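Local atomic coordinates of putative phenazine biosynthesis PhzC/PhzF protein (Clostridium difficile, PDB entry 4DUN), a protein that probably acts as an isomerase, as a member of the PhzF family, which shares its fold with diaminopimelate epimerase. Residues A[17-21]-A[230-234]; A[134-139]-A[147-152]; A[207-212]-A[244-248]. One frame throughout, in Å; residues are numbered along the deposited sequence. Where two conformers were deposited one is given.

Contact 1. Residues A[17-21]-A[230-234]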
ATOM      1  N   PHE A  17      -4.299   7.726  12.165  1.00 18.85           N
ATOM      2  CA  PHE A  17      -5.003   6.665  11.395  1.00 18.73           C
ATOM      3  C   PHE A  17      -6.321   7.141  10.745  1.00 21.56           C
ATOM      4  O   PHE A  17      -7.086   6.325  10.206  1.00 22.17           O
ATOM      5  CB  PHE A  17      -5.275   5.420  12.254  1.00 19.57           C
ATOM      6  CG  PHE A  17      -4.061   4.951  13.021  1.00 19.48           C
ATOM      7  CD1 PHE A  17      -2.870   4.658  12.362  1.00 19.22           C
ATOM      8  CD2 PHE A  17      -4.109   4.804  14.401  1.00 21.27           C
ATOM      9  CE1 PHE A  17      -1.746   4.221  13.067  1.00 20.67           C
ATOM     10  CE2 PHE A  17      -2.989   4.345  15.112  1.00 23.46           C
ATOM     11  CZ  PHE A  17      -1.813   4.064  14.443  1.00 20.93           C
ATOM     12  N   LYS A  18      -6.574   8.444  10.797  1.00 18.21           N
ATOM     13  CA  LYS A  18      -7.740   9.058  10.178  1.00 17.18           C
ATOM     14  C   LYS A  18      -7.259   9.871   8.981  1.00 19.43           C
ATOM     15  O   LYS A  18      -6.055   9.898   8.672  1.00 18.84           O
ATOM     16  CB  LYS A  18      -8.510   9.923  11.200  1.00 20.02           C
ATOM     17  CG  LYS A  18      -9.085   9.099  12.370  1.00 24.56           C
ATOM     18  CD  LYS A  18     -10.137   9.880  13.147  1.00 33.73           C
ATOM     19  CE  LYS A  18     -10.703   9.085  14.295  1.00 47.88           C
ATOM     20  NZ  LYS A  18     -11.681   8.067  13.827  1.00 68.17           N
ATOM     21  N   GLY A  19      -8.195  10.481   8.276  1.00 16.73           N
ATOM     22  CA  GLY A  19      -7.852  11.326   7.142  1.00 14.91           C
ATOM     23  C   GLY A  19      -7.262  10.587   5.958  1.00 18.97           C
ATOM     24  O   GLY A  19      -7.416   9.360   5.837  1.00 18.75           O
ATOM     25  N   ASN A  20      -6.576  11.336   5.084  1.00 15.88           N
ATOM     26  CA  ASN A  20      -5.994  10.805   3.835  1.00 15.26           C
ATOM     27  C   ASN A  20      -4.448  10.709   3.979  1.00 20.51           C
ATOM     28  O   ASN A  20      -3.787  11.753   4.082  1.00 21.69           O
ATOM     29  CB  ASN A  20      -6.412  11.700   2.653  1.00 18.95           C
ATOM     30  CG  ASN A  20      -6.471  10.956   1.359  1.00 25.75           C
ATOM     31  OD1 ASN A  20      -5.744   9.987   1.171  1.00 23.24           O
ATOM     32  ND2 ASN A  20      -7.352  11.367   0.445  1.00 21.05           N
ATOM     33  N   PRO A  21      -3.858   9.478   4.062  1.00 17.78           N
ATOM     34  CA  PRO A  21      -2.407   9.376   4.307  1.00 17.63           C
ATOM     35  C   PRO A  21      -1.531   9.656   3.077  1.00 21.14           C
ATOM     36  O   PRO A  21      -1.846   9.245   1.953  1.00 19.66           O
ATOM     37  CB  PRO A  21      -2.228   7.934   4.802  1.00 19.81           C
ATOM     38  CG  PRO A  21      -3.318   7.172   4.101  1.00 24.41           C
ATOM     39  CD  PRO A  21      -4.486   8.144   3.948  1.00 19.38           C
ATOM     40  N   ASN A 230     -14.005   5.119   5.742  1.00 24.28           N
ATOM     41  CA  ASN A 230     -13.557   4.243   6.835  1.00 25.63           C
ATOM     42  C   ASN A 230     -12.638   5.034   7.785  1.00 27.49           C
ATOM     43  O   ASN A 230     -12.876   5.067   8.989  1.00 27.27           O
ATOM     44  CB  ASN A 230     -12.815   3.024   6.243  1.00 28.53           C
ATOM     45  CG  ASN A 230     -12.353   1.997   7.250  1.00 58.79           C
ATOM     46  OD1 ASN A 230     -12.967   1.786   8.306  1.00 52.85           O
ATOM     47  ND2 ASN A 230     -11.258   1.321   6.930  1.00 54.09           N
ATOM     48  N   ARG A 231     -11.639   5.734   7.217  1.00 22.65           N
ATOM     49  CA  ARG A 231     -10.694   6.543   7.989  1.00 20.58           C
ATOM     50  C   ARG A 231     -11.362   7.824   8.508  1.00 23.16           C
ATOM     51  O   ARG A 231     -11.183   8.171   9.679  1.00 23.76           O
ATOM     52  CB  ARG A 231      -9.450   6.861   7.148  1.00 18.42           C
ATOM     53  CG  ARG A 231      -8.614   5.597   6.826  1.00 22.88           C
ATOM     54  CD  ARG A 231      -7.407   5.929   5.959  1.00 21.45           C
ATOM     55  NE  ARG A 231      -6.502   6.861   6.631  1.00 21.17           N
ATOM     56  CZ  ARG A 231      -5.386   6.527   7.271  1.00 25.79           C
ATOM     57  NH1 ARG A 231      -4.985   5.259   7.310  1.00 22.04           N
ATOM     58  NH2 ARG A 231      -4.653   7.457   7.862  1.00 18.41           N
ATOM     59  N   GLY A 232     -12.141   8.471   7.644  1.00 19.81           N
ATOM     60  CA  GLY A 232     -12.912   9.668   7.962  1.00 19.23           C
ATOM     61  C   GLY A 232     -12.120  10.949   7.915  1.00 22.78           C
ATOM     62  O   GLY A 232     -10.934  10.982   8.255  1.00 23.62           O
ATOM     63  N   GLY A 233     -12.779  12.010   7.485  1.00 20.35           N
ATOM     64  CA  GLY A 233     -12.139  13.314   7.421  1.00 20.35           C
ATOM     65  C   GLY A 233     -13.040  14.430   7.882  1.00 23.49           C
ATOM     66  O   GLY A 233     -14.261  14.303   7.832  1.00 20.16           O
ATOM     67  N   ILE A 234     -12.426  15.502   8.379  1.00 20.52           N
ATOM     68  CA  ILE A 234     -13.125  16.710   8.801  1.00 20.09           C
ATOM     69  C   ILE A 234     -12.573  17.847   7.963  1.00 22.42           C
ATOM     70  O   ILE A 234     -11.354  18.005   7.866  1.00 22.00           O
ATOM     71  CB  ILE A 234     -13.004  16.977  10.325  1.00 23.24           C
ATOM     72  CG1 ILE A 234     -13.658  15.826  11.167  1.00 24.34           C
ATOM     73  CG2 ILE A 234     -13.571  18.361  10.687  1.00 24.42           C
ATOM     74  CD1 ILE A 234     -15.258  15.708  11.072  1.00 27.61           C
TER
HETATM   75  O   HOH W   1     -11.467   5.648  11.513  1.00 40.37           O
HETATM   76  O   HOH W   2     -12.778   9.309  11.569  1.00 41.53           O
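Phe17 meets Arg231 through its backbone, while its ring leads off the other way: the carbonyl oxygen, Phe17 O, sits over the centre of the guanidinium, 3.4 Å from Arg231 CZ. Next, Lys18 takes one of the arginine's N-H groups. Arg231 NH2 donates to Lys18 O over 2.9 Å, about 50° above the carbonyl plane. The lysine side chain runs along the other backbone, and its CB and CG brush Arg231 O. At its far end a water 2.8 Å from Lys18 NZ accepts from the amine and donates to Arg231 O, and a second water, held only weakly by the amine, donates to Asn230 O. Gly19 is gripped at both ends. Its N gives a 2.8 Å bond to Gly232 O, running almost straight down the C=O direction, and its O accepts from Arg231 NE at 2.8 Å, with the oxygen lying close to the guanidinium plane. What brings NE to that oxygen is the turn in the arginine chain, extended at chi2 and then bent at chi3 (61°). Beyond Asn20, which faces away, Pro21 packs on the opposite face of the guanidinium, toward its rim, with its CD 3.6 Å from Arg231 NE.

The guanidinium thus lies between a peptide oxygen and the proline CD, while two carbonyls fix its rotation. Arg231 NH2 also forms a salt bridge with Glu42 of the second subunit and a long, weak ion pair with Asp10. One arginine thus ties the loop before strand 20-27 to the turn before strand 233-239, probably joining the two lobes of the diaminopimelate epimerase-like fold, and both to the dimer partner; the surrounding carbonyls and carboxylates would be expected to favour its positive charge.

Contact 2. Residues A[134-139]-A[147-152]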
ATOM      1  N   ILE A 134     -26.181   4.010 -10.670  1.00 28.77           N
ATOM      2  CA  ILE A 134     -25.803   4.728  -9.441  1.00 25.85           C
ATOM      3  C   ILE A 134     -25.995   3.914  -8.143  1.00 29.93           C
ATOM      4  O   ILE A 134     -25.393   4.270  -7.125  1.00 29.03           O
ATOM      5  CB  ILE A 134     -26.476   6.120  -9.332  1.00 27.35           C
ATOM      6  CG1 ILE A 134     -28.023   6.027  -9.390  1.00 28.00           C
ATOM      7  CG2 ILE A 134     -25.889   7.086 -10.392  1.00 27.94           C
ATOM      8  CD1 ILE A 134     -28.724   7.320  -9.018  1.00 28.16           C
ATOM      9  N   GLY A 135     -26.800   2.852  -8.187  1.00 29.01           N
ATOM     10  CA  GLY A 135     -27.009   1.956  -7.055  1.00 29.53           C
ATOM     11  C   GLY A 135     -27.677   2.558  -5.837  1.00 31.74           C
ATOM     12  O   GLY A 135     -27.345   2.192  -4.706  1.00 30.49           O
ATOM     13  N   CYS A 136     -28.595   3.517  -6.063  1.00 28.13           N
ATOM     14  CA  CYS A 136     -29.377   4.195  -5.025  1.00 26.56           C
ATOM     15  C   CYS A 136     -30.473   5.001  -5.699  1.00 29.77           C
ATOM     16  O   CYS A 136     -30.473   5.129  -6.926  1.00 28.51           O
ATOM     17  CB  CYS A 136     -28.487   5.077  -4.139  1.00 24.74           C
ATOM     18  SG  CYS A 136     -27.712   6.463  -5.014  1.00 27.19           S
ATOM     19  N   VAL A 137     -31.423   5.522  -4.902  1.00 26.64           N
ATOM     20  CA  VAL A 137     -32.481   6.402  -5.387  1.00 26.24           C
ATOM     21  C   VAL A 137     -32.281   7.743  -4.661  1.00 29.72           C
ATOM     22  O   VAL A 137     -32.744   7.933  -3.531  1.00 29.94           O
ATOM     23  CB  VAL A 137     -33.929   5.855  -5.279  1.00 31.35           C
ATOM     24  CG1 VAL A 137     -34.926   6.855  -5.878  1.00 31.01           C
ATOM     25  CG2 VAL A 137     -34.065   4.501  -5.974  1.00 33.13           C
ATOM     26  N   PRO A 138     -31.555   8.675  -5.298  1.00 26.24           N
ATOM     27  CA  PRO A 138     -31.284   9.962  -4.642  1.00 24.90           C
ATOM     28  C   PRO A 138     -32.469  10.923  -4.664  1.00 29.66           C
ATOM     29  O   PRO A 138     -33.380  10.761  -5.479  1.00 28.69           O
ATOM     30  CB  PRO A 138     -30.105  10.531  -5.446  1.00 25.97           C
ATOM     31  CG  PRO A 138     -30.233   9.926  -6.788  1.00 30.89           C
ATOM     32  CD  PRO A 138     -30.912   8.587  -6.622  1.00 28.04           C
ATOM     33  N   SER A 139     -32.464  11.916  -3.752  0.50 26.99           N
ATOM     34  CA  SER A 139     -33.493  12.960  -3.701  0.50 28.23           C
ATOM     35  C   SER A 139     -33.333  13.870  -4.918  0.50 31.56           C
ATOM     36  O   SER A 139     -34.321  14.250  -5.548  0.50 32.42           O
ATOM     37  CB  SER A 139     -33.373  13.779  -2.417  0.50 32.43           C
ATOM     38  OG  SER A 139     -33.183  12.954  -1.282  0.50 42.86           O
ATOM     39  N   LEU A 147     -20.101  13.470 -10.362  1.00 21.40           N
ATOM     40  CA  LEU A 147     -21.549  13.300 -10.253  1.00 20.61           C
ATOM     41  C   LEU A 147     -21.910  13.428  -8.782  1.00 22.27           C
ATOM     42  O   LEU A 147     -21.241  12.828  -7.929  1.00 21.71           O
ATOM     43  CB  LEU A 147     -22.001  11.942 -10.811  1.00 21.63           C
ATOM     44  CG  LEU A 147     -23.495  11.632 -10.747  1.00 25.24           C
ATOM     45  CD1 LEU A 147     -24.304  12.570 -11.660  1.00 25.02           C
ATOM     46  CD2 LEU A 147     -23.760  10.172 -11.174  1.00 30.37           C
ATOM     47  N   ILE A 148     -22.918  14.250  -8.472  1.00 19.16           N
ATOM     48  CA  ILE A 148     -23.300  14.486  -7.081  1.00 18.15           C
ATOM     49  C   ILE A 148     -24.691  13.919  -6.844  1.00 22.24           C
ATOM     50  O   ILE A 148     -25.651  14.350  -7.492  1.00 22.30           O
ATOM     51  CB  ILE A 148     -23.212  15.991  -6.728  1.00 19.86           C
ATOM     52  CG1 ILE A 148     -21.773  16.522  -7.000  1.00 21.89           C
ATOM     53  CG2 ILE A 148     -23.634  16.239  -5.259  1.00 19.44           C
ATOM     54  CD1 ILE A 148     -21.683  17.975  -7.249  1.00 29.49           C
ATOM     55  N   LEU A 149     -24.787  12.982  -5.893  1.00 17.77           N
ATOM     56  CA  LEU A 149     -26.050  12.332  -5.532  1.00 18.67           C
ATOM     57  C   LEU A 149     -26.474  12.759  -4.156  1.00 24.51           C
ATOM     58  O   LEU A 149     -25.796  12.460  -3.163  1.00 23.35           O
ATOM     59  CB  LEU A 149     -25.934  10.786  -5.601  1.00 19.69           C
ATOM     60  CG  LEU A 149     -25.343  10.184  -6.911  1.00 23.02           C
ATOM     61  CD1 LEU A 149     -25.161   8.670  -6.795  1.00 24.44           C
ATOM     62  CD2 LEU A 149     -26.189  10.548  -8.133  1.00 24.06           C
ATOM     63  N   LEU A 150     -27.575  13.507  -4.095  1.00 22.45           N
ATOM     64  CA  LEU A 150     -28.112  13.949  -2.817  1.00 22.07           C
ATOM     65  C   LEU A 150     -28.942  12.827  -2.218  1.00 25.06           C
ATOM     66  O   LEU A 150     -29.964  12.438  -2.792  1.00 24.04           O
ATOM     67  CB  LEU A 150     -28.931  15.256  -2.961  1.00 22.68           C
ATOM     68  CG  LEU A 150     -29.670  15.707  -1.687  1.00 27.94           C
ATOM     69  CD1 LEU A 150     -28.691  16.258  -0.632  1.00 27.25           C
ATOM     70  CD2 LEU A 150     -30.754  16.704  -1.999  1.00 31.12           C
ATOM     71  N   LEU A 151     -28.518  12.312  -1.053  1.00 21.06           N
ATOM     72  CA  LEU A 151     -29.275  11.265  -0.366  1.00 22.27           C
ATOM     73  C   LEU A 151     -30.144  11.897   0.723  1.00 25.81           C
ATOM     74  O   LEU A 151     -29.975  13.073   1.021  1.00 25.41           O
ATOM     75  CB  LEU A 151     -28.354  10.166   0.180  1.00 21.97           C
ATOM     76  CG  LEU A 151     -27.420   9.460  -0.844  1.00 25.15           C
ATOM     77  CD1 LEU A 151     -26.719   8.255  -0.200  1.00 24.40           C
ATOM     78  CD2 LEU A 151     -28.177   8.984  -2.104  1.00 29.73           C
ATOM     79  N   ASN A 152     -31.103  11.139   1.276  1.00 25.58           N
ATOM     80  CA  ASN A 152     -32.086  11.665   2.222  1.00 25.79           C
ATOM     81  C   ASN A 152     -31.610  11.771   3.678  1.00 26.06           C
ATOM     82  O   ASN A 152     -32.316  12.371   4.490  1.00 25.50           O
ATOM     83  CB  ASN A 152     -33.363  10.831   2.148  1.00 31.00           C
ATOM     84  CG  ASN A 152     -34.165  11.126   0.905  1.00 67.23           C
ATOM     85  OD1 ASN A 152     -34.627  12.253   0.687  1.00 68.02           O
ATOM     86  ND2 ASN A 152     -34.345  10.130   0.051  1.00 60.35           N
TER
HETATM   87  O   HOH W   3     -32.049   9.057  -1.000  1.00 43.03           O
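Leu149 and Ile134 make the tight end of this contact, where the loop from helix 128-133 to strand 140-143 settles over strand 147-150. Leu149 CD1 lies 3.8 Å from Ile134 CB and equally far from Cys136 SG. Ile134 CG2 touches Leu147 CD2 at 3.8 Å, the two side chains crossing at about a right angle. Cys136 holds its sulfur between its own backbone N and carbonyl carbon (chi1 65°), turning SG onto Leu149 and, at 3.9 Å, Leu151 CD2. Pro138 continues this apolar layer with CB 4.2 Å from Leu149 CB, and the same atom abuts Leu150 O.

Towards Asn152 the character changes. Ser139 N donates to Leu150 O over 2.7 Å, joining the chains just before strand 140-143, the antiparallel partner of strand 147-150, but the side chains past it are looser. The very short approach of Ser139 OG to Asn152 OD1 is doubtful. A water donating to Val137 O is only weakly held by Asn152 N on the solvent side.

The loop is thus held by packing among aliphatic groups and the cysteine sulfur plus one backbone hydrogen bond, whereas the polar end has a weakly held water and a serine modelled in two conformers.

Contact 3. Residues A[207-212]-A[244-248]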
ATOM      1  N   HIS A 207     -15.344  19.686  -2.472  1.00 16.11           N
ATOM      2  CA  HIS A 207     -15.893  20.783  -1.678  1.00 16.54           C
ATOM      3  C   HIS A 207     -16.007  22.081  -2.512  1.00 19.95           C
ATOM      4  O   HIS A 207     -16.760  22.971  -2.118  1.00 20.03           O
ATOM      5  CB  HIS A 207     -15.143  20.951  -0.342  1.00 16.25           C
ATOM      6  CG  HIS A 207     -15.409  19.778   0.563  1.00 19.28           C
ATOM      7  ND1 HIS A 207     -14.737  18.586   0.400  1.00 20.55           N
ATOM      8  CD2 HIS A 207     -16.380  19.605   1.497  1.00 20.57           C
ATOM      9  CE1 HIS A 207     -15.277  17.741   1.271  1.00 20.31           C
ATOM     10  NE2 HIS A 207     -16.249  18.320   1.973  1.00 20.39           N
ATOM     11  N   CYS A 208     -15.395  22.135  -3.727  1.00 18.31           N
ATOM     12  CA  CYS A 208     -15.635  23.241  -4.676  1.00 18.51           C
ATOM     13  C   CYS A 208     -17.112  23.301  -5.058  1.00 21.70           C
ATOM     14  O   CYS A 208     -17.629  24.383  -5.308  1.00 19.82           O
ATOM     15  CB  CYS A 208     -14.772  23.081  -5.918  1.00 19.86           C
ATOM     16  SG  CYS A 208     -13.015  23.263  -5.581  1.00 24.01           S
ATOM     17  N   ASN A 209     -17.767  22.130  -5.145  1.00 18.90           N
ATOM     18  CA  ASN A 209     -19.191  22.012  -5.449  1.00 19.13           C
ATOM     19  C   ASN A 209     -20.033  21.947  -4.194  1.00 21.30           C
ATOM     20  O   ASN A 209     -21.112  22.527  -4.161  1.00 21.17           O
ATOM     21  CB  ASN A 209     -19.494  20.742  -6.253  1.00 23.03           C
ATOM     22  CG  ASN A 209     -18.670  20.483  -7.487  1.00 32.86           C
ATOM     23  OD1 ASN A 209     -18.265  19.348  -7.722  1.00 26.07           O
ATOM     24  ND2 ASN A 209     -18.484  21.481  -8.352  1.00 25.10           N
ATOM     25  N   LEU A 210     -19.598  21.152  -3.197  1.00 18.42           N
ATOM     26  CA  LEU A 210     -20.411  20.900  -2.010  1.00 17.82           C
ATOM     27  C   LEU A 210     -20.618  22.149  -1.185  1.00 20.43           C
ATOM     28  O   LEU A 210     -21.726  22.348  -0.676  1.00 20.09           O
ATOM     29  CB  LEU A 210     -19.817  19.765  -1.141  1.00 18.20           C
ATOM     30  CG  LEU A 210     -19.818  18.364  -1.781  1.00 21.92           C
ATOM     31  CD1 LEU A 210     -19.015  17.378  -0.924  1.00 22.39           C
ATOM     32  CD2 LEU A 210     -21.274  17.832  -2.030  1.00 20.73           C
ATOM     33  N   ILE A 211     -19.591  23.016  -1.091  1.00 15.61           N
ATOM     34  CA  ILE A 211     -19.680  24.252  -0.296  1.00 15.24           C
ATOM     35  C   ILE A 211     -20.759  25.196  -0.889  1.00 21.30           C
ATOM     36  O   ILE A 211     -21.677  25.515  -0.130  1.00 20.50           O
ATOM     37  CB  ILE A 211     -18.324  24.954  -0.099  1.00 17.69           C
ATOM     38  CG1 ILE A 211     -17.382  24.073   0.796  1.00 17.84           C
ATOM     39  CG2 ILE A 211     -18.511  26.367   0.474  1.00 18.67           C
ATOM     40  CD1 ILE A 211     -15.914  24.565   0.831  1.00 19.05           C
ATOM     41  N   PRO A 212     -20.726  25.647  -2.183  1.00 18.80           N
ATOM     42  CA  PRO A 212     -21.807  26.536  -2.661  1.00 19.47           C
ATOM     43  C   PRO A 212     -23.168  25.860  -2.573  1.00 22.93           C
ATOM     44  O   PRO A 212     -24.150  26.520  -2.232  1.00 23.40           O
ATOM     45  CB  PRO A 212     -21.427  26.836  -4.123  1.00 20.89           C
ATOM     46  CG  PRO A 212     -20.467  25.737  -4.510  1.00 24.03           C
ATOM     47  CD  PRO A 212     -19.717  25.424  -3.240  1.00 19.78           C
ATOM     48  N   THR A 244     -14.777  32.248  -4.584  1.00 22.14           N
ATOM     49  CA  THR A 244     -13.808  31.252  -4.128  1.00 20.81           C
ATOM     50  C   THR A 244     -14.316  30.662  -2.844  1.00 23.41           C
ATOM     51  O   THR A 244     -15.232  31.212  -2.221  1.00 23.74           O
ATOM     52  CB  THR A 244     -12.365  31.801  -3.969  1.00 25.93           C
ATOM     53  OG1 THR A 244     -12.320  32.787  -2.935  1.00 26.42           O
ATOM     54  CG2 THR A 244     -11.761  32.320  -5.291  1.00 28.05           C
ATOM     55  N   VAL A 245     -13.722  29.538  -2.447  1.00 17.97           N
ATOM     56  CA  VAL A 245     -14.042  28.858  -1.206  1.00 17.33           C
ATOM     57  C   VAL A 245     -12.744  28.539  -0.478  1.00 22.08           C
ATOM     58  O   VAL A 245     -11.703  28.334  -1.116  1.00 21.65           O
ATOM     59  CB  VAL A 245     -14.922  27.578  -1.404  1.00 20.14           C
ATOM     60  CG1 VAL A 245     -16.302  27.904  -2.007  1.00 20.64           C
ATOM     61  CG2 VAL A 245     -14.206  26.523  -2.242  1.00 19.89           C
ATOM     62  N   LYS A 246     -12.797  28.496   0.859  1.00 17.73           N
ATOM     63  CA  LYS A 246     -11.653  28.097   1.650  1.00 17.18           C
ATOM     64  C   LYS A 246     -11.928  26.695   2.203  1.00 21.38           C
ATOM     65  O   LYS A 246     -13.010  26.440   2.753  1.00 21.53           O
ATOM     66  CB  LYS A 246     -11.371  29.099   2.785  1.00 19.01           C
ATOM     67  CG  LYS A 246     -10.038  28.832   3.490  1.00 23.88           C
ATOM     68  CD  LYS A 246      -9.889  29.642   4.789  1.00 35.53           C
ATOM     69  CE  LYS A 246      -9.555  31.095   4.581  1.00 50.06           C
ATOM     70  NZ  LYS A 246      -9.390  31.795   5.884  1.00 62.55           N
ATOM     71  N   ILE A 247     -10.969  25.789   1.999  1.00 17.43           N
ATOM     72  CA  ILE A 247     -10.997  24.407   2.474  1.00 18.38           C
ATOM     73  C   ILE A 247      -9.825  24.277   3.436  1.00 23.15           C
ATOM     74  O   ILE A 247      -8.692  24.594   3.059  1.00 21.35           O
ATOM     75  CB  ILE A 247     -10.956  23.449   1.249  1.00 22.46           C
ATOM     76  CG1 ILE A 247     -12.388  23.396   0.650  1.00 24.09           C
ATOM     77  CG2 ILE A 247     -10.460  22.022   1.601  1.00 25.67           C
ATOM     78  CD1 ILE A 247     -12.464  23.544  -0.813  1.00 34.15           C
ATOM     79  N   SER A 248     -10.106  23.862   4.694  1.00 19.25           N
ATOM     80  CA  SER A 248      -9.046  23.747   5.693  1.00 19.05           C
ATOM     81  C   SER A 248      -9.087  22.418   6.392  1.00 20.63           C
ATOM     82  O   SER A 248     -10.166  21.843   6.591  1.00 19.73           O
ATOM     83  CB  SER A 248      -9.143  24.861   6.739  1.00 24.12           C
ATOM     84  OG  SER A 248      -9.250  26.151   6.163  1.00 29.90           O
TER
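Val245 opens the contact from strand 244-259, its side chain and that of Ile211 reaching for each other tip to tip. Val245 CG1 comes within 3.7 Å of Ile211 CG2, and its other methyl, CG2, lies over the first turn of the helix near Cys208 CA. Lys246 points to the other side of the strand, yet its backbone O takes part, with Ile211 CD1 resting 4.0 Å from it. Ile247 faces the helix again. Its CG1 is 3.7 Å from Ile211 CD1, and its CD1 meets His207 CB at 3.8 Å. The CG1 branch of Ile211 lies anti to its carbonyl carbon (chi1 -67°) and runs on extended, which carries CD1 in between Val245 and Ile247. Of the histidine's side chain, CB makes the contact: its ring leads away from the strand, and ND1 is hydrogen-bonded to Thr203 O.

Segments 207-212 and 244-248 run at 108°, their axes 8.9 Å apart at closest approach, and alternate strand residues supply the apolar face. Neighbouring strands 111-117, 233-239 and 222-227 also touch this helix, consistent with the central helix wrapped by a curled sheet in each domain of the diaminopimelate epimerase-like fold.

Contacts 2 and 3 meet directly: their centres are 20 Å apart, but Ile148 CD1 in contact 2 packs 3.7 Å from Asn209 CB on helix 207-218. Contact 1 stays about 14 Å from contact 2 between nearest atoms. Its centre is 19 Å from that of contact 3, with nearest atoms about 4 Å apart but not touching, on adjacent strands 233-239 and 244-259. Along the chain, contact 2 nests within the loop closed by contact 1 and precedes contact 3, whose segments alternate with those of contact 1. Consistent with the family fold, contact 1 bridges two lobes near the predicted active-site residue Glu47; contact 3, buried, and contact 2, farther out, lie in the helix 207-218 lobe, away from that residue.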